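Local coordinates for protein putative metal-dependent phosphoesterase (Bifidobacterium adolescentis, PDB 3O0F) that hydrolyses phosphate esters as a metal-dependent phosphoesterase of the PHP family and binds adenosine monophosphate beside a cluster of iron and zinc ions, at residues 113-125 with 169-181. Residues are numbered along the deposited sequence; the frame is centred on the assembly and turned at random.
Sequences RTKRMVERLSQDF and AVSAKSKYYIPTP. With AMP (adenosine monophosphate), chain B.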
ATOM      1  N   ARG A 113      10.865 -15.190   2.659  1.00 23.59           N
ATOM      2  CA  ARG A 113       9.734 -15.587   3.469  1.00 24.42           C
ATOM      3  C   ARG A 113       8.657 -16.314   2.652  1.00 24.47           C
ATOM      4  O   ARG A 113       8.025 -17.283   3.118  1.00 20.23           O
ATOM      5  CB  ARG A 113       9.118 -14.302   4.028  1.00 27.56           C
ATOM      6  CG  ARG A 113       8.267 -14.392   5.248  1.00 30.40           C
ATOM      7  CD  ARG A 113       6.763 -14.552   5.004  1.00 39.48           C
ATOM      8  NE  ARG A 113       6.187 -13.760   3.941  1.00 36.80           N
ATOM      9  CZ  ARG A 113       5.023 -13.098   4.006  1.00 32.31           C
ATOM     10  NH1 ARG A 113       4.260 -13.067   5.096  1.00 33.31           N
ATOM     11  NH2 ARG A 113       4.631 -12.431   2.944  1.00 29.64           N
ATOM     12  N   THR A 114       8.397 -15.781   1.462  1.00 22.77           N
ATOM     13  CA  THR A 114       7.270 -16.227   0.661  1.00 21.97           C
ATOM     14  C   THR A 114       7.631 -17.592   0.065  1.00 23.15           C
ATOM     15  O   THR A 114       6.791 -18.477   0.003  1.00 22.56           O
ATOM     16  CB  THR A 114       6.865 -15.138  -0.374  1.00 24.10           C
ATOM     17  OG1 THR A 114       6.445 -13.949   0.332  1.00 26.41           O
ATOM     18  CG2 THR A 114       5.696 -15.597  -1.256  1.00 17.37           C
ATOM     19  N   LYS A 115       8.901 -17.770  -0.289  1.00 25.19           N
ATOM     20  CA  LYS A 115       9.412 -19.075  -0.710  1.00 30.04           C
ATOM     21  C   LYS A 115       9.245 -20.107   0.409  1.00 28.22           C
ATOM     22  O   LYS A 115       8.799 -21.209   0.166  1.00 28.01           O
ATOM     23  CB  LYS A 115      10.892 -19.000  -1.072  1.00 32.11           C
ATOM     24  CG  LYS A 115      11.203 -18.426  -2.422  1.00 40.78           C
ATOM     25  CD  LYS A 115      12.728 -18.432  -2.678  1.00 49.80           C
ATOM     26  CE  LYS A 115      13.068 -18.197  -4.152  1.00 52.48           C
ATOM     27  NZ  LYS A 115      14.435 -17.619  -4.323  1.00 51.57           N
ATOM     28  N   ARG A 116       9.593 -19.744   1.641  1.00 29.74           N
ATOM     29  CA  ARG A 116       9.541 -20.722   2.746  1.00 28.50           C
ATOM     30  C   ARG A 116       8.098 -21.095   3.028  1.00 26.43           C
ATOM     31  O   ARG A 116       7.811 -22.241   3.295  1.00 28.56           O
ATOM     32  CB  ARG A 116      10.247 -20.214   4.012  1.00 29.01           C
ATOM     33  CG  ARG A 116      11.781 -20.453   3.998  1.00 43.65           C
ATOM     34  CD  ARG A 116      12.498 -19.952   5.264  1.00 50.98           C
ATOM     35  NE  ARG A 116      12.502 -18.483   5.341  1.00 63.14           N
ATOM     36  CZ  ARG A 116      12.186 -17.751   6.420  1.00 63.97           C
ATOM     37  NH1 ARG A 116      11.858 -18.344   7.576  1.00 58.78           N
ATOM     38  NH2 ARG A 116      12.210 -16.408   6.343  1.00 54.32           N
HETATM   39  N   MSE A 117       7.189 -20.129   2.905  1.00 23.63           N
HETATM   40  CA  MSE A 117       5.756 -20.410   2.994  1.00 23.95           C
HETATM   41  C   MSE A 117       5.266 -21.357   1.933  1.00 22.50           C
HETATM   42  O   MSE A 117       4.466 -22.222   2.237  1.00 25.36           O
HETATM   43  CB  MSE A 117       4.944 -19.131   2.904  1.00 21.66           C
HETATM   44  CG  MSE A 117       4.907 -18.395   4.196  1.00 31.03           C
HETATM   45 SE   MSE A 117       3.574 -16.993   4.201  0.75 46.32          SE
HETATM   46  CE  MSE A 117       1.910 -17.986   3.776  1.00 25.58           C
ATOM     47  N   VAL A 118       5.713 -21.176   0.681  1.00 23.41           N
ATOM     48  CA  VAL A 118       5.289 -22.059  -0.395  1.00 25.59           C
ATOM     49  C   VAL A 118       5.895 -23.469  -0.161  1.00 27.89           C
ATOM     50  O   VAL A 118       5.243 -24.474  -0.411  1.00 30.92           O
ATOM     51  CB  VAL A 118       5.620 -21.472  -1.792  1.00 25.30           C
ATOM     52  CG1 VAL A 118       5.196 -22.431  -2.880  1.00 24.89           C
ATOM     53  CG2 VAL A 118       4.917 -20.143  -1.993  1.00 24.84           C
ATOM     54  N   GLU A 119       7.121 -23.542   0.369  1.00 27.48           N
ATOM     55  CA  GLU A 119       7.750 -24.845   0.616  1.00 30.12           C
ATOM     56  C   GLU A 119       6.819 -25.642   1.552  1.00 31.69           C
ATOM     57  O   GLU A 119       6.558 -26.811   1.294  1.00 30.65           O
ATOM     58  CB  GLU A 119       9.168 -24.703   1.217  1.00 31.10           C
ATOM     59  CG  GLU A 119      10.057 -25.956   1.041  1.00 40.28           C
ATOM     60  N   ARG A 120       6.287 -24.987   2.596  1.00 31.77           N
ATOM     61  CA  ARG A 120       5.417 -25.653   3.584  1.00 33.37           C
ATOM     62  C   ARG A 120       4.062 -25.980   2.976  1.00 32.02           C
ATOM     63  O   ARG A 120       3.559 -27.101   3.086  1.00 31.40           O
ATOM     64  CB  ARG A 120       5.184 -24.744   4.802  1.00 33.59           C
ATOM     65  CG  ARG A 120       6.419 -24.431   5.626  1.00 37.03           C
ATOM     66  CD  ARG A 120       6.061 -23.431   6.711  1.00 40.86           C
ATOM     67  NE  ARG A 120       7.174 -23.095   7.599  1.00 38.83           N
ATOM     68  CZ  ARG A 120       7.033 -22.371   8.707  1.00 49.29           C
ATOM     69  NH1 ARG A 120       5.831 -21.906   9.066  1.00 49.30           N
ATOM     70  NH2 ARG A 120       8.095 -22.107   9.459  1.00 53.82           N
ATOM     71  N   LEU A 121       3.462 -24.984   2.331  1.00 31.71           N
ATOM     72  CA  LEU A 121       2.161 -25.165   1.669  1.00 30.17           C
ATOM     73  C   LEU A 121       2.192 -26.315   0.649  1.00 29.50           C
ATOM     74  O   LEU A 121       1.216 -27.037   0.485  1.00 31.37           O
ATOM     75  CB  LEU A 121       1.734 -23.861   0.979  1.00 29.28           C
ATOM     76  CG  LEU A 121       1.217 -22.759   1.923  1.00 33.81           C
ATOM     77  CD1 LEU A 121       1.292 -21.383   1.263  1.00 25.25           C
ATOM     78  CD2 LEU A 121      -0.205 -23.024   2.418  1.00 26.34           C
ATOM     79  N   SER A 122       3.306 -26.489  -0.047  1.00 29.53           N
ATOM     80  CA  SER A 122       3.371 -27.508  -1.105  1.00 31.43           C
ATOM     81  C   SER A 122       3.318 -28.938  -0.590  1.00 34.96           C
ATOM     82  O   SER A 122       3.063 -29.853  -1.374  1.00 35.45           O
ATOM     83  CB  SER A 122       4.636 -27.351  -1.939  1.00 30.98           C
ATOM     84  OG  SER A 122       5.767 -27.778  -1.225  1.00 31.17           O
ATOM     85  N   GLN A 123       3.595 -29.134   0.704  1.00 34.54           N
ATOM     86  CA  GLN A 123       3.425 -30.448   1.342  1.00 36.50           C
ATOM     87  C   GLN A 123       1.960 -30.811   1.368  1.00 35.75           C
ATOM     88  O   GLN A 123       1.633 -31.962   1.317  1.00 37.07           O
ATOM     89  CB  GLN A 123       3.909 -30.452   2.798  1.00 36.23           C
ATOM     90  CG  GLN A 123       5.309 -29.906   3.019  1.00 43.56           C
ATOM     91  CD  GLN A 123       6.334 -30.574   2.134  1.00 50.55           C
ATOM     92  OE1 GLN A 123       6.367 -31.795   2.022  1.00 52.03           O
ATOM     93  NE2 GLN A 123       7.174 -29.770   1.489  1.00 54.77           N
ATOM     94  N   ASP A 124       1.077 -29.826   1.493  1.00 33.74           N
ATOM     95  CA  ASP A 124      -0.349 -30.112   1.661  1.00 35.46           C
ATOM     96  C   ASP A 124      -1.235 -29.700   0.497  1.00 34.27           C
ATOM     97  O   ASP A 124      -2.385 -30.097   0.458  1.00 36.22           O
ATOM     98  CB  ASP A 124      -0.855 -29.447   2.943  1.00 34.75           C
ATOM     99  CG  ASP A 124      -0.130 -29.949   4.174  1.00 38.04           C
ATOM    100  OD1 ASP A 124       0.367 -31.086   4.131  1.00 44.29           O
ATOM    101  OD2 ASP A 124      -0.036 -29.213   5.172  1.00 49.42           O
ATOM    102  N   PHE A 125      -0.721 -28.883  -0.429  1.00 36.26           N
ATOM    103  CA  PHE A 125      -1.528 -28.344  -1.527  1.00 34.81           C
ATOM    104  C   PHE A 125      -0.800 -28.504  -2.864  1.00 33.89           C
ATOM    105  O   PHE A 125       0.418 -28.536  -2.914  1.00 33.76           O
ATOM    106  CB  PHE A 125      -1.817 -26.856  -1.306  1.00 35.55           C
ATOM    107  CG  PHE A 125      -2.710 -26.565  -0.133  1.00 38.31           C
ATOM    108  CD1 PHE A 125      -4.086 -26.670  -0.247  1.00 37.37           C
ATOM    109  CD2 PHE A 125      -2.169 -26.144   1.086  1.00 35.48           C
ATOM    110  CE1 PHE A 125      -4.922 -26.388   0.850  1.00 37.62           C
ATOM    111  CE2 PHE A 125      -2.997 -25.857   2.192  1.00 33.80           C
ATOM    112  CZ  PHE A 125      -4.372 -25.988   2.070  1.00 32.20           C
ATOM    113  N   ALA A 169      -5.825 -21.085   4.222  1.00 37.82           N
ATOM    114  CA  ALA A 169      -4.427 -21.518   4.230  1.00 37.69           C
ATOM    115  C   ALA A 169      -3.440 -20.359   4.284  1.00 35.53           C
ATOM    116  O   ALA A 169      -2.407 -20.489   4.901  1.00 34.55           O
ATOM    117  CB  ALA A 169      -4.131 -22.376   3.011  1.00 38.63           C
ATOM    118  N   VAL A 170      -3.784 -19.237   3.648  1.00 33.54           N
ATOM    119  CA  VAL A 170      -2.890 -18.082   3.522  1.00 33.59           C
ATOM    120  C   VAL A 170      -3.139 -17.058   4.646  1.00 34.69           C
ATOM    121  O   VAL A 170      -2.430 -16.078   4.751  1.00 33.06           O
ATOM    122  CB  VAL A 170      -3.072 -17.411   2.142  1.00 34.24           C
ATOM    123  CG1 VAL A 170      -2.022 -16.363   1.914  1.00 28.51           C
ATOM    124  CG2 VAL A 170      -3.038 -18.468   1.035  1.00 32.55           C
ATOM    125  N   SER A 171      -4.151 -17.307   5.482  1.00 35.48           N
ATOM    126  CA  SER A 171      -4.435 -16.499   6.665  1.00 33.82           C
ATOM    127  C   SER A 171      -3.229 -16.363   7.577  1.00 33.72           C
ATOM    128  O   SER A 171      -2.437 -17.292   7.699  1.00 33.35           O
ATOM    129  CB  SER A 171      -5.562 -17.152   7.481  1.00 35.22           C
ATOM    130  OG  SER A 171      -5.889 -16.331   8.584  1.00 44.42           O
ATOM    131  N   ALA A 172      -3.121 -15.218   8.252  1.00 34.42           N
ATOM    132  CA  ALA A 172      -2.087 -14.990   9.260  1.00 37.84           C
ATOM    133  C   ALA A 172      -2.201 -15.917  10.481  1.00 40.20           C
ATOM    134  O   ALA A 172      -1.211 -16.202  11.145  1.00 39.38           O
ATOM    135  CB  ALA A 172      -2.082 -13.505   9.690  1.00 38.72           C
ATOM    136  N   LYS A 173      -3.403 -16.429  10.741  1.00 44.99           N
ATOM    137  CA  LYS A 173      -3.623 -17.409  11.816  1.00 46.92           C
ATOM    138  C   LYS A 173      -3.071 -18.809  11.493  1.00 49.10           C
ATOM    139  O   LYS A 173      -2.820 -19.605  12.405  1.00 49.59           O
ATOM    140  CB  LYS A 173      -5.118 -17.532  12.119  1.00 48.38           C
ATOM    141  CG  LYS A 173      -5.971 -17.971  10.903  1.00 57.27           C
ATOM    142  CD  LYS A 173      -6.940 -19.135  11.198  1.00 61.22           C
ATOM    143  CE  LYS A 173      -7.651 -19.639   9.919  1.00 59.71           C
ATOM    144  NZ  LYS A 173      -6.781 -20.572   9.140  1.00 61.05           N
ATOM    145  N   SER A 174      -2.884 -19.120  10.208  1.00 46.40           N
ATOM    146  CA  SER A 174      -2.638 -20.503   9.806  1.00 45.71           C
ATOM    147  C   SER A 174      -1.239 -20.978  10.192  1.00 44.39           C
ATOM    148  O   SER A 174      -0.358 -20.196  10.492  1.00 41.84           O
ATOM    149  CB  SER A 174      -2.884 -20.712   8.298  1.00 45.27           C
ATOM    150  OG  SER A 174      -1.693 -20.558   7.558  1.00 43.16           O
ATOM    151  N   LYS A 175      -1.063 -22.289  10.184  1.00 44.35           N
ATOM    152  CA  LYS A 175       0.211 -22.907  10.514  1.00 42.93           C
ATOM    153  C   LYS A 175       1.301 -22.691   9.450  1.00 40.37           C
ATOM    154  O   LYS A 175       2.478 -22.974   9.693  1.00 39.93           O
ATOM    155  CB  LYS A 175      -0.001 -24.409  10.744  1.00 45.17           C
ATOM    156  CG  LYS A 175      -0.511 -25.208   9.525  1.00 43.09           C
ATOM    157  CD  LYS A 175      -0.232 -26.738   9.700  1.00 47.87           C
ATOM    158  CE  LYS A 175      -0.330 -27.505   8.377  1.00 49.84           C
ATOM    159  NZ  LYS A 175       0.234 -28.907   8.407  1.00 54.04           N
ATOM    160  N   TYR A 176       0.896 -22.247   8.258  1.00 38.97           N
ATOM    161  CA  TYR A 176       1.819 -21.983   7.150  1.00 36.78           C
ATOM    162  C   TYR A 176       2.373 -20.560   7.211  1.00 35.83           C
ATOM    163  O   TYR A 176       3.443 -20.284   6.676  1.00 36.34           O
ATOM    164  CB  TYR A 176       1.103 -22.171   5.815  1.00 36.83           C
ATOM    165  CG  TYR A 176       0.386 -23.502   5.666  1.00 33.14           C
ATOM    166  CD1 TYR A 176       1.101 -24.675   5.445  1.00 36.31           C
ATOM    167  CD2 TYR A 176      -1.013 -23.578   5.734  1.00 33.51           C
ATOM    168  CE1 TYR A 176       0.440 -25.909   5.304  1.00 37.95           C
ATOM    169  CE2 TYR A 176      -1.682 -24.798   5.593  1.00 38.87           C
ATOM    170  CZ  TYR A 176      -0.949 -25.961   5.381  1.00 37.38           C
ATOM    171  OH  TYR A 176      -1.598 -27.182   5.248  1.00 41.24           O
ATOM    172  N   TYR A 177       1.634 -19.657   7.843  1.00 33.70           N
ATOM    173  CA  TYR A 177       2.037 -18.247   7.904  1.00 34.10           C
ATOM    174  C   TYR A 177       3.426 -18.029   8.504  1.00 34.42           C
ATOM    175  O   TYR A 177       3.751 -18.588   9.543  1.00 34.86           O
ATOM    176  CB  TYR A 177       1.009 -17.446   8.695  1.00 32.87           C
ATOM    177  CG  TYR A 177       1.340 -15.983   8.783  1.00 37.33           C
ATOM    178  CD1 TYR A 177       1.243 -15.179   7.652  1.00 34.17           C
ATOM    179  CD2 TYR A 177       1.749 -15.392   9.989  1.00 39.74           C
ATOM    180  CE1 TYR A 177       1.526 -13.846   7.698  1.00 28.90           C
ATOM    181  CE2 TYR A 177       2.048 -14.023  10.048  1.00 38.39           C
ATOM    182  CZ  TYR A 177       1.944 -13.264   8.883  1.00 40.48           C
ATOM    183  OH  TYR A 177       2.224 -11.919   8.865  1.00 35.06           O
ATOM    184  N   ILE A 178       4.243 -17.216   7.832  1.00 34.69           N
ATOM    185  CA  ILE A 178       5.475 -16.644   8.411  1.00 34.02           C
ATOM    186  C   ILE A 178       5.423 -15.098   8.312  1.00 33.44           C
ATOM    187  O   ILE A 178       4.987 -14.571   7.302  1.00 31.85           O
ATOM    188  CB  ILE A 178       6.721 -17.156   7.679  1.00 35.47           C
ATOM    189  CG1 ILE A 178       6.719 -18.691   7.610  1.00 34.67           C
ATOM    190  CG2 ILE A 178       7.979 -16.628   8.366  1.00 37.82           C
ATOM    191  CD1 ILE A 178       7.883 -19.290   6.842  1.00 33.76           C
ATOM    192  N   PRO A 179       5.805 -14.372   9.383  1.00 33.93           N
ATOM    193  CA  PRO A 179       5.831 -12.913   9.244  1.00 35.34           C
ATOM    194  C   PRO A 179       7.064 -12.450   8.448  1.00 31.41           C
ATOM    195  O   PRO A 179       8.122 -13.114   8.482  1.00 30.88           O
ATOM    196  CB  PRO A 179       5.873 -12.410  10.708  1.00 33.79           C
ATOM    197  CG  PRO A 179       6.435 -13.504  11.489  1.00 37.82           C
ATOM    198  CD  PRO A 179       6.177 -14.807  10.743  1.00 37.06           C
ATOM    199  N   THR A 180       6.939 -11.345   7.736  1.00 31.57           N
ATOM    200  CA  THR A 180       8.107 -10.782   7.049  1.00 33.63           C
ATOM    201  C   THR A 180       8.891  -9.867   8.000  1.00 32.90           C
ATOM    202  O   THR A 180       8.294  -8.970   8.593  1.00 32.66           O
ATOM    203  CB  THR A 180       7.733  -9.942   5.806  1.00 34.27           C
ATOM    204  OG1 THR A 180       6.949 -10.716   4.900  1.00 35.52           O
ATOM    205  CG2 THR A 180       9.001  -9.496   5.090  1.00 36.18           C
ATOM    206  N   PRO A 181      10.225 -10.060   8.116  1.00 33.18           N
ATOM    207  CA  PRO A 181      11.033  -9.059   8.859  1.00 33.30           C
ATOM    208  C   PRO A 181      10.809  -7.653   8.236  1.00 29.31           C
ATOM    209  O   PRO A 181      10.901  -7.502   7.010  1.00 28.30           O
ATOM    210  CB  PRO A 181      12.477  -9.522   8.652  1.00 34.18           C
ATOM    211  CG  PRO A 181      12.354 -11.003   8.281  1.00 39.06           C
ATOM    212  CD  PRO A 181      11.062 -11.118   7.520  1.00 35.11           C
TER
HETATM  213  P   AMP B 301       1.981  -9.994   3.047  1.00 24.64           P
HETATM  214  O1P AMP B 301       2.441  -8.590   3.197  1.00 19.33           O
HETATM  215  O2P AMP B 301       2.856 -10.708   2.050  1.00 21.47           O
HETATM  216  O3P AMP B 301       1.786 -10.751   4.362  1.00 24.68           O
HETATM  217  O5' AMP B 301       0.531  -9.922   2.363  1.00 23.07           O
HETATM  218  C5' AMP B 301      -0.556  -9.380   3.072  1.00 30.01           C
HETATM  219  C4' AMP B 301      -1.217  -8.391   2.160  1.00 33.63           C
HETATM  220  O4' AMP B 301      -2.047  -9.031   1.152  1.00 33.11           O
HETATM  221  C3' AMP B 301      -2.108  -7.440   2.952  1.00 34.80           C
HETATM  222  O3' AMP B 301      -1.477  -6.167   3.006  1.00 30.94           O
HETATM  223  C2' AMP B 301      -3.302  -7.397   2.014  1.00 41.02           C
HETATM  224  O2' AMP B 301      -4.461  -6.589   2.220  1.00 45.31           O
HETATM  225  C1' AMP B 301      -2.907  -7.999   0.673  1.00 27.50           C
HETATM  226  N9  AMP B 301      -4.060  -8.491  -0.104  1.00 31.89           N
HETATM  227  C8  AMP B 301      -4.193  -8.358  -1.426  1.00 29.98           C
HETATM  228  N7  AMP B 301      -5.348  -8.921  -1.839  1.00 24.62           N
HETATM  229  C5  AMP B 301      -5.972  -9.426  -0.763  1.00 25.10           C
HETATM  230  C6  AMP B 301      -7.231 -10.144  -0.499  1.00 24.00           C
HETATM  231  N6  AMP B 301      -8.108 -10.450  -1.509  1.00 27.19           N
HETATM  232  N1  AMP B 301      -7.471 -10.502   0.779  1.00 28.19           N
HETATM  233  C2  AMP B 301      -6.640 -10.230   1.800  1.00 24.76           C
HETATM  234  N3  AMP B 301      -5.484  -9.573   1.630  1.00 26.14           N
HETATM  235  C4  AMP B 301      -5.111  -9.146   0.393  1.00 31.79           C
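The Y176 ring lies between the CG of K175 on one face and L121 on the other, whose CD2 makes a CH-pi contact 3.5 Å from the ring centroid. F125 turns its edge toward Y176 in an offset edge-to-face pair, planes at 64°, and its CZ also meets the CB of A169. At the ring's phenolic end, the OH of Y176 donates to the anti lone pair of D124 OD2 at 2.6 Å; K175 NZ lies 3.3 Å from the same D124 OD2, a salt bridge whose hydrogen bond is weak. The R113 guanidinium has T180 OG1 over the centre of one face and the selenium of selenomethionine M117 offset toward the rim of the other. At its edge, R113 NH1 gives I178 O a nearly straight, in-plane bond of 2.8 Å, and R113 NH2 hydrogen-bonds to AMP O2P at 2.6 Å. Bends at chi2 (-93°) and chi3 (-41°) fold the R113 side chain past I178 to these acceptors. The CD1 of I178 sits 3.7 Å above the R120 guanidinium. The loop following helix 162-166 is thus packed along the last turns of helix 97-124. R113 is gripped by a loop carbonyl and flanked on both faces, which probably fixes the guanidinium with its charge toward the AMP phosphate; R110 and R146 also hydrogen-bond to AMP.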